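Local coordinates for protein glutamine synthetase (Helicobacter pylori, PDB 5ZLI) that is a glutamine synthetase of type I-beta, a twelve-chain assembly whose subunits each combine a beta-grasp domain with a catalytic domain, at residues B[215-219]-B[231-235]; B[85-89]-B[209-213]; B[134-138]-B[381-385]; B[185-191]-B[221-226]; B[115-119]-B[238-243]. One frame throughout, in Å; residues are numbered along the deposited sequence.

Contact 1 (B[215-219]-B[231-235]); sequences LETFV and VGVKF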
# COMPACT_ATOMS: atom_id res chain seq x y z
N LEU B 215 -2.37 -47.83 -22.35
CA LEU B 215 -1.24 -48.22 -21.53
C LEU B 215 -1.72 -48.93 -20.28
O LEU B 215 -2.67 -48.48 -19.63
CB LEU B 215 -0.41 -47.02 -21.13
CG LEU B 215 1.00 -46.94 -21.68
CD1 LEU B 215 1.69 -45.74 -21.07
CD2 LEU B 215 1.68 -48.21 -21.20
N GLU B 216 -1.03 -50.02 -19.92
CA GLU B 216 -1.35 -50.76 -18.70
C GLU B 216 -0.37 -50.42 -17.58
O GLU B 216 0.85 -50.38 -17.78
CB GLU B 216 -1.42 -52.27 -18.96
CG GLU B 216 -2.80 -52.71 -19.45
CD GLU B 216 -3.08 -54.20 -19.25
OE1 GLU B 216 -2.15 -55.02 -19.44
OE2 GLU B 216 -4.24 -54.54 -18.90
N THR B 217 -0.94 -50.17 -16.41
CA THR B 217 -0.23 -49.74 -15.22
C THR B 217 -0.34 -50.82 -14.16
O THR B 217 -1.40 -51.44 -14.01
CB THR B 217 -0.86 -48.44 -14.68
OG1 THR B 217 -2.25 -48.68 -14.42
CG2 THR B 217 -0.76 -47.32 -15.70
N PHE B 218 0.75 -51.05 -13.40
CA PHE B 218 0.63 -51.88 -12.21
C PHE B 218 0.71 -51.06 -10.92
O PHE B 218 -0.26 -51.02 -10.16
CB PHE B 218 1.65 -53.05 -12.17
CG PHE B 218 3.08 -52.69 -12.56
CD1 PHE B 218 4.00 -52.30 -11.59
CD2 PHE B 218 3.52 -52.79 -13.88
CE1 PHE B 218 5.32 -51.98 -11.92
CE2 PHE B 218 4.83 -52.47 -14.23
CZ PHE B 218 5.74 -52.06 -13.24
N VAL B 219 1.81 -50.36 -10.67
CA VAL B 219 2.04 -49.76 -9.37
C VAL B 219 2.04 -48.24 -9.50
O VAL B 219 2.39 -47.69 -10.54
CB VAL B 219 3.37 -50.26 -8.76
CG1 VAL B 219 4.55 -49.67 -9.50
CG2 VAL B 219 3.46 -49.92 -7.29
N VAL B 231 4.93 -44.29 -11.96
CA VAL B 231 3.91 -45.25 -12.35
C VAL B 231 4.60 -46.38 -13.10
O VAL B 231 5.42 -46.14 -13.99
CB VAL B 231 2.80 -44.61 -13.22
CG1 VAL B 231 1.77 -45.67 -13.64
CG2 VAL B 231 2.12 -43.48 -12.48
N GLY B 232 4.30 -47.61 -12.70
CA GLY B 232 4.78 -48.79 -13.40
C GLY B 232 3.86 -49.15 -14.55
O GLY B 232 2.65 -49.32 -14.36
N VAL B 233 4.44 -49.29 -15.75
CA VAL B 233 3.72 -49.62 -16.97
C VAL B 233 4.17 -51.00 -17.45
O VAL B 233 5.24 -51.50 -17.10
CB VAL B 233 3.93 -48.55 -18.06
CG1 VAL B 233 3.14 -47.32 -17.74
CG2 VAL B 233 5.39 -48.17 -18.14
N LYS B 234 3.31 -51.64 -18.23
CA LYS B 234 3.66 -52.96 -18.74
C LYS B 234 4.89 -52.87 -19.64
O LYS B 234 5.04 -51.93 -20.42
CB LYS B 234 2.47 -53.56 -19.52
CG LYS B 234 2.24 -55.03 -19.22
CD LYS B 234 1.60 -55.78 -20.40
CE LYS B 234 1.88 -57.31 -20.36
NZ LYS B 234 3.23 -57.76 -20.85
N PHE B 235 5.81 -53.85 -19.48
CA PHE B 235 6.84 -54.14 -20.47
C PHE B 235 6.31 -54.00 -21.88
O PHE B 235 5.11 -54.20 -22.12
CB PHE B 235 7.39 -55.56 -20.31
CG PHE B 235 8.43 -55.72 -19.22
CD1 PHE B 235 8.15 -55.37 -17.91
CD2 PHE B 235 9.68 -56.26 -19.52
CE1 PHE B 235 9.12 -55.53 -16.91
CE2 PHE B 235 10.64 -56.43 -18.53
CZ PHE B 235 10.35 -56.06 -17.23
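In the beta hairpin made by strands 217-222 and 228-237, Thr217 and Val233 form an antiparallel non-hydrogen-bonded pair, with CA atoms 4.3 Å apart. Backbone bonds flank this pair: Lys234 N donates a hydrogen bond to Glu216 O at 2.8 Å, and Phe218 N one to Gly232 O at 2.7 Å. The next bond runs from Gly232 N to Val219 O at 2.9 Å, and at 168° it is the straightest of the three. Gly232 thus bonds to Phe218 through its oxygen and to Val219 through its nitrogen, and two residues of one strand stand against a single residue of the other.

The Phe218 ring folds back over the partner strand because its CG sits between the backbone N and the carbonyl carbon (chi1 45°). Gly232 CA lies over one ring face, 3.6 Å from the centroid, in a CH-pi contact that the missing glycine side chain permits. Val233 O comes to the ring edge, near its plane. On the face of Thr217 and Val233 the contacts are aliphatic: Thr217 CG2 meets Val231 CG1 at 3.7 Å, and Leu215 CD2 meets Val233 CG1 at 3.9 Å. Val207 and Leu210 of helix 200-212 pack on Thr217 and Val231 here. Glu216 and Lys234 run alongside each other, pointing the same way, but their charged ends do not meet.

Val219 also pairs with a strand of a second subunit, which continues the sheet across the interface. The near-helical backbone of Phe218 and the two-to-one pairing with Gly232 are consistent with a beta bulge of the classic kind in an antiparallel hairpin.

Contact 2 (B[85-89]-B[209-213]); sequences FIDPF and VLNQV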
# COMPACT_ATOMS: atom_id res chain seq x y z
N PHE B 85 -4.58 -43.37 -30.40
CA PHE B 85 -5.48 -43.22 -29.28
C PHE B 85 -6.19 -41.89 -29.39
O PHE B 85 -5.64 -40.93 -29.93
CB PHE B 85 -4.72 -43.31 -27.97
CG PHE B 85 -3.69 -42.25 -27.81
CD1 PHE B 85 -2.46 -42.35 -28.47
CD2 PHE B 85 -3.90 -41.19 -26.94
CE1 PHE B 85 -1.46 -41.36 -28.30
CE2 PHE B 85 -2.91 -40.22 -26.75
CZ PHE B 85 -1.69 -40.31 -27.44
N ILE B 86 -7.40 -41.84 -28.85
CA ILE B 86 -8.09 -40.55 -28.76
C ILE B 86 -7.48 -39.72 -27.65
O ILE B 86 -7.41 -40.15 -26.49
CB ILE B 86 -9.59 -40.76 -28.53
CG1 ILE B 86 -10.24 -41.34 -29.79
CG2 ILE B 86 -10.22 -39.49 -28.06
CD1 ILE B 86 -11.76 -41.55 -29.69
N ASP B 87 -7.07 -38.50 -27.98
CA ASP B 87 -6.52 -37.60 -26.98
C ASP B 87 -7.61 -37.12 -26.04
O ASP B 87 -8.56 -36.44 -26.49
CB ASP B 87 -5.82 -36.45 -27.70
CG ASP B 87 -4.94 -35.63 -26.78
OD1 ASP B 87 -4.92 -35.90 -25.58
OD2 ASP B 87 -4.17 -34.78 -27.30
N PRO B 88 -7.53 -37.41 -24.73
CA PRO B 88 -8.61 -37.00 -23.82
C PRO B 88 -8.63 -35.51 -23.56
O PRO B 88 -9.71 -34.96 -23.30
CB PRO B 88 -8.31 -37.77 -22.53
CG PRO B 88 -6.84 -37.94 -22.56
CD PRO B 88 -6.47 -38.13 -24.02
N PHE B 89 -7.49 -34.83 -23.70
CA PHE B 89 -7.39 -33.45 -23.26
C PHE B 89 -8.02 -32.50 -24.25
O PHE B 89 -8.76 -31.60 -23.83
CB PHE B 89 -5.93 -33.06 -23.06
CG PHE B 89 -5.18 -33.97 -22.16
CD1 PHE B 89 -5.51 -34.04 -20.81
CD2 PHE B 89 -4.14 -34.74 -22.64
CE1 PHE B 89 -4.82 -34.89 -19.95
CE2 PHE B 89 -3.44 -35.59 -21.80
CZ PHE B 89 -3.78 -35.67 -20.45
N VAL B 209 -5.75 -41.91 -16.86
CA VAL B 209 -5.62 -41.43 -18.22
C VAL B 209 -4.58 -42.24 -18.97
O VAL B 209 -4.70 -42.40 -20.19
CB VAL B 209 -5.30 -39.93 -18.25
CG1 VAL B 209 -5.10 -39.47 -19.69
CG2 VAL B 209 -6.42 -39.15 -17.62
N LEU B 210 -3.58 -42.78 -18.28
CA LEU B 210 -2.65 -43.67 -18.97
C LEU B 210 -3.41 -44.82 -19.60
O LEU B 210 -3.22 -45.14 -20.78
CB LEU B 210 -1.62 -44.21 -18.00
CG LEU B 210 -0.67 -43.17 -17.43
CD1 LEU B 210 0.32 -43.81 -16.48
CD2 LEU B 210 0.04 -42.49 -18.56
N ASN B 211 -4.31 -45.44 -18.86
CA ASN B 211 -5.05 -46.52 -19.47
C ASN B 211 -5.91 -45.99 -20.60
O ASN B 211 -6.11 -46.70 -21.59
CB ASN B 211 -5.93 -47.25 -18.46
CG ASN B 211 -5.21 -47.60 -17.18
OD1 ASN B 211 -5.71 -47.32 -16.12
ND2 ASN B 211 -4.05 -48.23 -17.29
N GLN B 212 -6.39 -44.74 -20.49
CA GLN B 212 -7.24 -44.23 -21.58
C GLN B 212 -6.51 -44.24 -22.91
O GLN B 212 -7.14 -44.31 -23.97
CB GLN B 212 -7.72 -42.82 -21.26
CG GLN B 212 -8.80 -42.78 -20.23
CD GLN B 212 -9.30 -41.38 -20.00
OE1 GLN B 212 -9.66 -40.67 -20.95
NE2 GLN B 212 -9.31 -40.95 -18.74
N VAL B 213 -5.19 -44.20 -22.88
CA VAL B 213 -4.41 -44.01 -24.07
C VAL B 213 -3.73 -45.32 -24.49
O VAL B 213 -2.75 -45.30 -25.23
CB VAL B 213 -3.42 -42.86 -23.89
CG1 VAL B 213 -4.17 -41.65 -23.49
CG2 VAL B 213 -2.39 -43.18 -22.85
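Phe85 and Val213 make the closest of the apolar contacts, which carry this meeting between strand 84-87, with the residues after it, and the end of helix 200-212. The two side chains lie side by side and point the same way. Phe85 CD2 is 3.5 Å from Val213 CG1, and CE2 follows at 3.8 Å from that same methyl. With chi1 at 61°, Phe85 holds its ring between its own N and carbonyl carbon, and the CD2-CE2 side runs along the valine branch. The methyl approaches the ring obliquely.

Aliphatic packing continues one helical turn back. Pro88 CG rests on Val209 CG1 at 3.7 Å, and Phe89 CZ touches the same methyl from another direction at 4.1 Å. Pro88 CG also stands over the centre of the Phe89 ring, so proline and phenylalanine act together as a small apolar platform for Val209.

Polar groups take part without bonding across the contact. Gln212 OE1 comes beside Pro88 CB at 3.6 Å, carried there by an extended chain, but makes no hydrogen bond to the strand segment. Within 85-89, Asp87 OD1 receives a weak Asx-turn bond from Phe89 N at 3.4 Å; its other oxygen goes to Arg30 in a salt bridge and to Tyr250 OH. Val213 O, where the chain leaves the helix, takes a hydrogen bond from Lys247 NZ.

A seam between the beta-grasp sheet and a helix of the catalytic domain therefore rests, at this point, on carbon packing, buried at Phe85, Val209 and Val213 and more open at Gln212, while the hydrogen bonds and charges beside it are met within each segment or by residues elsewhere.

Contact 3 (B[134-138]-B[381-385]); sequences AYFGA and FAAIL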
# COMPACT_ATOMS: atom_id res chain seq x y z
N ALA B 134 12.63 -58.15 -28.12
CA ALA B 134 13.41 -57.56 -27.03
C ALA B 134 12.45 -56.73 -26.19
O ALA B 134 11.94 -55.71 -26.67
CB ALA B 134 14.58 -56.72 -27.52
N TYR B 135 12.16 -57.19 -24.97
CA TYR B 135 11.17 -56.54 -24.11
C TYR B 135 11.82 -55.49 -23.23
O TYR B 135 12.80 -55.79 -22.54
CB TYR B 135 10.47 -57.58 -23.24
CG TYR B 135 9.48 -58.43 -23.98
CD1 TYR B 135 8.26 -57.91 -24.38
CD2 TYR B 135 9.75 -59.78 -24.27
CE1 TYR B 135 7.32 -58.68 -25.06
CE2 TYR B 135 8.81 -60.57 -24.94
CZ TYR B 135 7.59 -60.00 -25.34
OH TYR B 135 6.63 -60.73 -26.00
N PHE B 136 11.23 -54.28 -23.21
CA PHE B 136 11.72 -53.18 -22.37
C PHE B 136 10.59 -52.65 -21.51
O PHE B 136 9.47 -52.43 -22.00
CB PHE B 136 12.25 -51.96 -23.16
CG PHE B 136 13.61 -52.13 -23.74
CD1 PHE B 136 13.83 -52.95 -24.84
CD2 PHE B 136 14.70 -51.47 -23.19
CE1 PHE B 136 15.10 -53.08 -25.37
CE2 PHE B 136 15.96 -51.61 -23.71
CZ PHE B 136 16.16 -52.41 -24.79
N GLY B 137 10.93 -52.31 -20.27
CA GLY B 137 9.98 -51.77 -19.31
C GLY B 137 10.55 -50.66 -18.46
O GLY B 137 11.31 -50.92 -17.53
N ALA B 138 10.14 -49.42 -18.73
CA ALA B 138 10.73 -48.24 -18.11
C ALA B 138 9.88 -47.75 -16.93
O ALA B 138 8.64 -47.75 -16.99
CB ALA B 138 10.89 -47.10 -19.13
N PHE B 381 16.71 -46.97 -25.94
CA PHE B 381 16.41 -48.40 -26.05
C PHE B 381 17.21 -49.02 -27.19
O PHE B 381 17.87 -50.06 -27.01
CB PHE B 381 14.92 -48.63 -26.25
CG PHE B 381 14.10 -48.17 -25.11
CD1 PHE B 381 14.68 -47.92 -23.88
CD2 PHE B 381 12.75 -47.96 -25.26
CE1 PHE B 381 13.93 -47.50 -22.84
CE2 PHE B 381 11.99 -47.53 -24.21
CZ PHE B 381 12.58 -47.30 -23.00
N ALA B 382 17.16 -48.39 -28.37
CA ALA B 382 17.93 -48.87 -29.51
C ALA B 382 19.38 -49.12 -29.12
O ALA B 382 19.94 -50.17 -29.41
CB ALA B 382 17.84 -47.89 -30.67
N ALA B 383 20.02 -48.12 -28.51
CA ALA B 383 21.43 -48.27 -28.13
C ALA B 383 21.66 -49.33 -27.05
O ALA B 383 22.63 -50.09 -27.10
CB ALA B 383 21.98 -46.91 -27.70
N ILE B 384 20.80 -49.40 -26.04
CA ILE B 384 20.96 -50.45 -25.03
C ILE B 384 20.93 -51.82 -25.68
O ILE B 384 21.74 -52.70 -25.34
CB ILE B 384 19.90 -50.30 -23.93
CG1 ILE B 384 20.39 -49.23 -22.95
CG2 ILE B 384 19.63 -51.62 -23.27
CD1 ILE B 384 19.30 -48.58 -22.17
N LEU B 385 20.02 -52.03 -26.64
CA LEU B 385 19.97 -53.33 -27.29
C LEU B 385 21.19 -53.58 -28.15
O LEU B 385 21.74 -54.68 -28.15
CB LEU B 385 18.69 -53.49 -28.09
CG LEU B 385 18.69 -54.81 -28.86
CD1 LEU B 385 18.69 -56.05 -27.95
CD2 LEU B 385 17.47 -54.84 -29.80
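Phe381 O accepts the helical bond from Leu385 N at 2.9 Å, and Phe136 CZ comes up to this same oxygen at 3.7 Å; no hydrogen bond passes between strand and helix. The two phenylalanines carry the contact. Their rings form an offset stack, centroids 4.8 Å apart and planes inclined by 30°, with the side chains sliding past each other in opposite directions. Each therefore lays its root on the other: Phe136 CG stands over a face of the Phe381 ring, displaced to the rim, while Phe381 CB lies over the Phe136 face as a CH-pi contact, only 14° from the ring normal.

Aliphatic groups close in around the edges. Ile384 CG2 reaches the rim of Phe136 near the ring plane, 3.7 Å from CE2, and Leu385 CB lies near that plane at CZ. At the far edge of the other ring, Ala138 CB meets Phe381 CZ at 4.2 Å. Leu385 turns its CG opposite to its backbone N (chi1 175°), which brings the methyl CD2 to within 4.1 Å of Ala134 CB. Ala134 and Ala138, two residues to either side of Phe136, thus turn to the same face as its ring and meet Leu385 and Phe381.

Helix 238-258 packs on both rings, through Leu238 on each, Ala241 on Phe136 and Ala242 on Phe381. Strand 278-286 adds Val282 against Phe136 and Thr280 against Phe381.

With stacked aromatics edged by methyls, and backbone bonds kept inside helix and sheet, the meeting of these two segments is apolar and buried where helix 377-393 lies across the sheet of the catalytic domain.

Contact 4 (B[185-191]-B[221-226]); sequences GKQGGYM and HHEVAQ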
# COMPACT_ATOMS: atom_id res chain seq x y z
N GLY B 185 10.17 -35.00 4.74
CA GLY B 185 11.48 -34.41 4.72
C GLY B 185 12.09 -34.48 3.33
O GLY B 185 11.67 -35.26 2.47
N LYS B 186 13.07 -33.62 3.10
CA LYS B 186 14.04 -33.94 2.07
C LYS B 186 14.36 -35.43 2.17
O LYS B 186 14.72 -35.93 3.25
CB LYS B 186 15.32 -33.10 2.26
CG LYS B 186 16.08 -32.85 0.95
CD LYS B 186 17.19 -31.81 1.08
CE LYS B 186 16.64 -30.38 1.11
NZ LYS B 186 17.73 -29.38 1.34
N GLN B 187 14.12 -36.15 1.08
CA GLN B 187 14.36 -37.59 1.00
C GLN B 187 13.31 -38.42 1.77
O GLN B 187 13.53 -39.60 2.03
CB GLN B 187 15.77 -37.94 1.50
CG GLN B 187 16.87 -37.69 0.47
CD GLN B 187 18.16 -38.47 0.74
OE1 GLN B 187 18.31 -39.61 0.29
NE2 GLN B 187 19.10 -37.84 1.46
N GLY B 188 12.12 -37.87 2.05
CA GLY B 188 11.17 -38.59 2.87
C GLY B 188 9.87 -39.02 2.21
O GLY B 188 8.99 -39.51 2.92
N GLY B 189 9.73 -38.91 0.89
CA GLY B 189 8.46 -39.16 0.24
C GLY B 189 8.07 -40.62 0.08
O GLY B 189 7.00 -40.91 -0.48
N TYR B 190 8.91 -41.55 0.55
CA TYR B 190 8.69 -42.97 0.34
C TYR B 190 8.42 -43.71 1.66
O TYR B 190 9.36 -44.01 2.42
CB TYR B 190 9.90 -43.53 -0.39
CG TYR B 190 9.79 -44.95 -0.90
CD1 TYR B 190 9.92 -46.04 -0.04
CD2 TYR B 190 9.59 -45.21 -2.25
CE1 TYR B 190 9.85 -47.33 -0.51
CE2 TYR B 190 9.52 -46.50 -2.73
CZ TYR B 190 9.65 -47.56 -1.85
OH TYR B 190 9.57 -48.83 -2.32
N MET B 191 7.15 -44.00 1.96
CA MET B 191 6.00 -43.55 1.19
C MET B 191 4.92 -43.04 2.15
O MET B 191 3.89 -43.68 2.32
CB MET B 191 5.43 -44.68 0.36
CG MET B 191 6.47 -45.53 -0.31
SD MET B 191 5.63 -46.77 -1.29
CE MET B 191 6.59 -48.23 -0.90
N HIS B 221 3.05 -44.97 -6.71
CA HIS B 221 3.39 -44.55 -5.36
C HIS B 221 4.01 -43.18 -5.43
O HIS B 221 4.48 -42.75 -6.47
CB HIS B 221 4.38 -45.53 -4.63
CG HIS B 221 5.69 -45.76 -5.35
ND1 HIS B 221 6.80 -44.97 -5.16
CD2 HIS B 221 6.05 -46.69 -6.27
CE1 HIS B 221 7.80 -45.40 -5.92
NE2 HIS B 221 7.36 -46.44 -6.61
N HIS B 222 3.97 -42.48 -4.31
CA HIS B 222 4.91 -41.39 -4.11
C HIS B 222 6.34 -41.92 -4.19
O HIS B 222 6.62 -43.08 -3.85
CB HIS B 222 4.65 -40.74 -2.76
CG HIS B 222 5.00 -39.29 -2.70
ND1 HIS B 222 4.05 -38.30 -2.81
CD2 HIS B 222 6.19 -38.67 -2.58
CE1 HIS B 222 4.65 -37.12 -2.73
NE2 HIS B 222 5.94 -37.32 -2.59
N GLU B 223 7.28 -41.08 -4.61
CA GLU B 223 8.69 -41.47 -4.59
C GLU B 223 9.48 -40.75 -3.49
O GLU B 223 8.91 -39.99 -2.70
CB GLU B 223 9.32 -41.22 -5.95
CG GLU B 223 9.70 -42.49 -6.71
CD GLU B 223 10.83 -43.27 -6.02
OE1 GLU B 223 10.72 -44.52 -5.89
OE2 GLU B 223 11.85 -42.63 -5.64
N VAL B 224 10.80 -40.95 -3.48
CA VAL B 224 11.65 -40.59 -2.34
C VAL B 224 11.81 -39.08 -2.20
O VAL B 224 11.85 -38.54 -1.09
CB VAL B 224 13.02 -41.30 -2.42
CG1 VAL B 224 13.98 -40.70 -1.42
CG2 VAL B 224 12.87 -42.78 -2.22
N ALA B 225 12.02 -38.37 -3.31
CA ALA B 225 12.13 -36.92 -3.25
C ALA B 225 10.76 -36.28 -3.02
O ALA B 225 9.71 -36.92 -3.12
CB ALA B 225 12.75 -36.37 -4.52
N GLN B 226 10.78 -34.98 -2.72
CA GLN B 226 9.63 -34.33 -2.08
C GLN B 226 8.40 -34.27 -2.99
O GLN B 226 7.28 -34.48 -2.51
CB GLN B 226 10.04 -32.96 -1.59
CG GLN B 226 11.22 -33.05 -0.67
CD GLN B 226 11.61 -31.73 -0.11
OE1 GLN B 226 10.85 -31.10 0.61
NE2 GLN B 226 12.82 -31.29 -0.44
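Gly185 opens the loop with its carbonyl O 3.9 Å from Gln226 CG, and it starts a type II beta turn that Gly188 N closes on Gly185 O. At the corner, Lys186 crosses Gln226: its CA and CG pass beside the amide NE2, while Gln226 OE1 is taken by Glu167 N and Lys186 N by the Glu167 carboxylate. The Gln187 carbonyl O packs against Val224 CG1 at 3.6 Å.

Gly189 makes the backbone bond across the contact, N to Val224 O at 2.9 Å; the donor stands well above that carbonyl's plane. The Gly189 carbonyl O leans on the imidazole of His222. That ring is gripped at both nitrogens, NE2 giving a bond in the ring plane to Gln226 O at 3.1 Å and ND1 bonding to Asp197.

Tyr190, CG opposite its backbone N (chi1 -171°), sets CB on Val224 CG2 at 3.6 Å and turns its ring edge toward the face of His221, planes 79° apart and centroids 5.4 Å apart. Its OH bonds to Asp60 N of a second subunit. Met191 finishes the walk with SD 3.8 Å from His221 CB, oblique to the imidazole, while its N bonds to Asn39 of the second subunit.

Gly189, lacking a side chain, lets the backbones come close; its bond to Val224 and the Tyr190-His221 pair then tie the loop to the strand end where two subunits meet, with His222 held beside the Gly189 carbonyl.

Contact 5 (B[115-119]-B[238-243]); sequences RSIAK and LVEAAD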
# COMPACT_ATOMS: atom_id res chain seq x y z
N ARG B 115 12.69 -42.77 -33.99
CA ARG B 115 11.77 -43.89 -34.03
C ARG B 115 12.08 -44.85 -35.20
O ARG B 115 11.85 -46.06 -35.09
CB ARG B 115 10.34 -43.35 -34.06
CG ARG B 115 9.34 -44.37 -33.74
CD ARG B 115 7.94 -43.84 -33.63
NE ARG B 115 7.15 -44.60 -34.57
CZ ARG B 115 6.38 -45.64 -34.27
NH1 ARG B 115 6.25 -46.04 -33.02
NH2 ARG B 115 5.73 -46.28 -35.24
N SER B 116 12.64 -44.33 -36.31
CA SER B 116 13.12 -45.19 -37.39
C SER B 116 14.34 -46.00 -36.95
O SER B 116 14.50 -47.17 -37.33
CB SER B 116 13.47 -44.37 -38.63
OG SER B 116 12.32 -43.89 -39.30
N ILE B 117 15.24 -45.37 -36.20
CA ILE B 117 16.34 -46.11 -35.60
C ILE B 117 15.82 -47.25 -34.73
O ILE B 117 16.31 -48.38 -34.81
CB ILE B 117 17.26 -45.15 -34.80
CG1 ILE B 117 17.95 -44.16 -35.76
CG2 ILE B 117 18.28 -45.92 -33.91
CD1 ILE B 117 18.83 -43.09 -35.08
N ALA B 118 14.77 -46.99 -33.94
CA ALA B 118 14.30 -48.00 -32.98
C ALA B 118 13.72 -49.21 -33.65
O ALA B 118 13.70 -50.28 -33.04
CB ALA B 118 13.26 -47.41 -32.03
N LYS B 119 13.22 -49.08 -34.87
CA LYS B 119 12.82 -50.26 -35.61
C LYS B 119 14.05 -50.93 -36.21
O LYS B 119 14.25 -52.13 -36.01
CB LYS B 119 11.85 -49.86 -36.71
CG LYS B 119 10.60 -49.29 -36.15
CD LYS B 119 9.61 -49.01 -37.24
CE LYS B 119 8.37 -48.40 -36.64
NZ LYS B 119 7.32 -48.03 -37.62
N LEU B 238 10.80 -53.08 -28.15
CA LEU B 238 11.71 -51.94 -28.06
C LEU B 238 11.03 -50.66 -28.49
O LEU B 238 11.06 -49.66 -27.77
CB LEU B 238 12.98 -52.18 -28.88
CG LEU B 238 13.99 -51.05 -28.62
CD1 LEU B 238 15.38 -51.63 -28.47
CD2 LEU B 238 13.97 -49.90 -29.64
N VAL B 239 10.39 -50.66 -29.65
CA VAL B 239 9.73 -49.44 -30.11
C VAL B 239 8.51 -49.12 -29.24
O VAL B 239 8.35 -48.00 -28.75
CB VAL B 239 9.34 -49.56 -31.60
CG1 VAL B 239 8.51 -48.34 -32.04
CG2 VAL B 239 10.58 -49.83 -32.48
N GLU B 240 7.63 -50.11 -29.06
CA GLU B 240 6.41 -49.92 -28.29
C GLU B 240 6.67 -49.42 -26.87
O GLU B 240 5.90 -48.62 -26.34
CB GLU B 240 5.62 -51.23 -28.28
CG GLU B 240 4.32 -51.25 -27.56
CD GLU B 240 4.02 -52.64 -27.13
OE1 GLU B 240 2.87 -52.91 -26.72
OE2 GLU B 240 4.94 -53.49 -27.22
N ALA B 241 7.74 -49.90 -26.24
CA ALA B 241 8.05 -49.35 -24.92
C ALA B 241 8.39 -47.86 -25.03
O ALA B 241 7.82 -47.03 -24.31
CB ALA B 241 9.19 -50.12 -24.28
N ALA B 242 9.25 -47.51 -25.97
CA ALA B 242 9.62 -46.12 -26.15
C ALA B 242 8.41 -45.30 -26.55
O ALA B 242 8.34 -44.11 -26.21
CB ALA B 242 10.69 -46.00 -27.23
N ASP B 243 7.48 -45.92 -27.28
CA ASP B 243 6.24 -45.24 -27.61
C ASP B 243 5.42 -44.92 -26.37
O ASP B 243 4.95 -43.80 -26.19
CB ASP B 243 5.41 -46.07 -28.57
CG ASP B 243 5.79 -45.85 -29.98
OD1 ASP B 243 6.82 -45.20 -30.25
OD2 ASP B 243 5.03 -46.30 -30.83
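Arg115 and Asp243 join helices 114-128 and 238-258 by a salt bridge, NH1 to OD2, whose modelled length of 2.5 Å is doubtful. The guanidinium and carboxylate are nearly coplanar, 21° apart, and OD2 lies at the guanidinium edge. A second, weak bond from NH1 to OD1 is uncertain in position. Other charged atoms of these residues have partners beyond the two segments: Arg115 NH2 pairs with Asp80, which also takes Lys119 NZ; Lys119 NZ pairs with Asp100 as well, and Asp243 OD2 with Arg83.

Inside the helices, Asp243 N bonds to Val239 O at 2.7 Å, whereas Lys119 N has merely weak bonds, to Arg115 O and Ser116 O. Ala118 O touches the methyls Leu238 CD2, at 3.4 Å, and Val239 CG2.

Beside the charges the contact is carbon. Ala118 CB touches both Leu238 CD2 at 3.5 Å and Val239 CG2 at 3.6 Å, and Val239 CG1, opposite its own backbone N (chi1 174°), comes beside Arg115 NH1.

Charges of both signs, those of Arg115 and Asp243 buried, probably offset one another, so this antiparallel helix pair combines an apolar patch with an ionic network reaching the beta-grasp sheet.

How the contacts relate
Contacts 3 and 5 are neighbours in the buried core: Phe136 and Phe381 of one pack on Leu238, Ala241 and Ala242 of the other, yet contact 3 is apolar between its segments while contact 5 adds ion pairs. Contact 1 shares its sheet with contact 3 through adjoining strands 228-237 and 133-145, and relies on backbone bonds. It also touches contact 2, where Leu210 packs on Thr217 and Val231. Contacts 1 and 2 are partly buried; contact 2 has no hydrogen bond between its segments and is mainly carbon packing. Contact 4, also buried, uses the same strand 217-222 as contact 1, both touch the second subunit, and it mixes a backbone bond with aromatic and sulfur contacts.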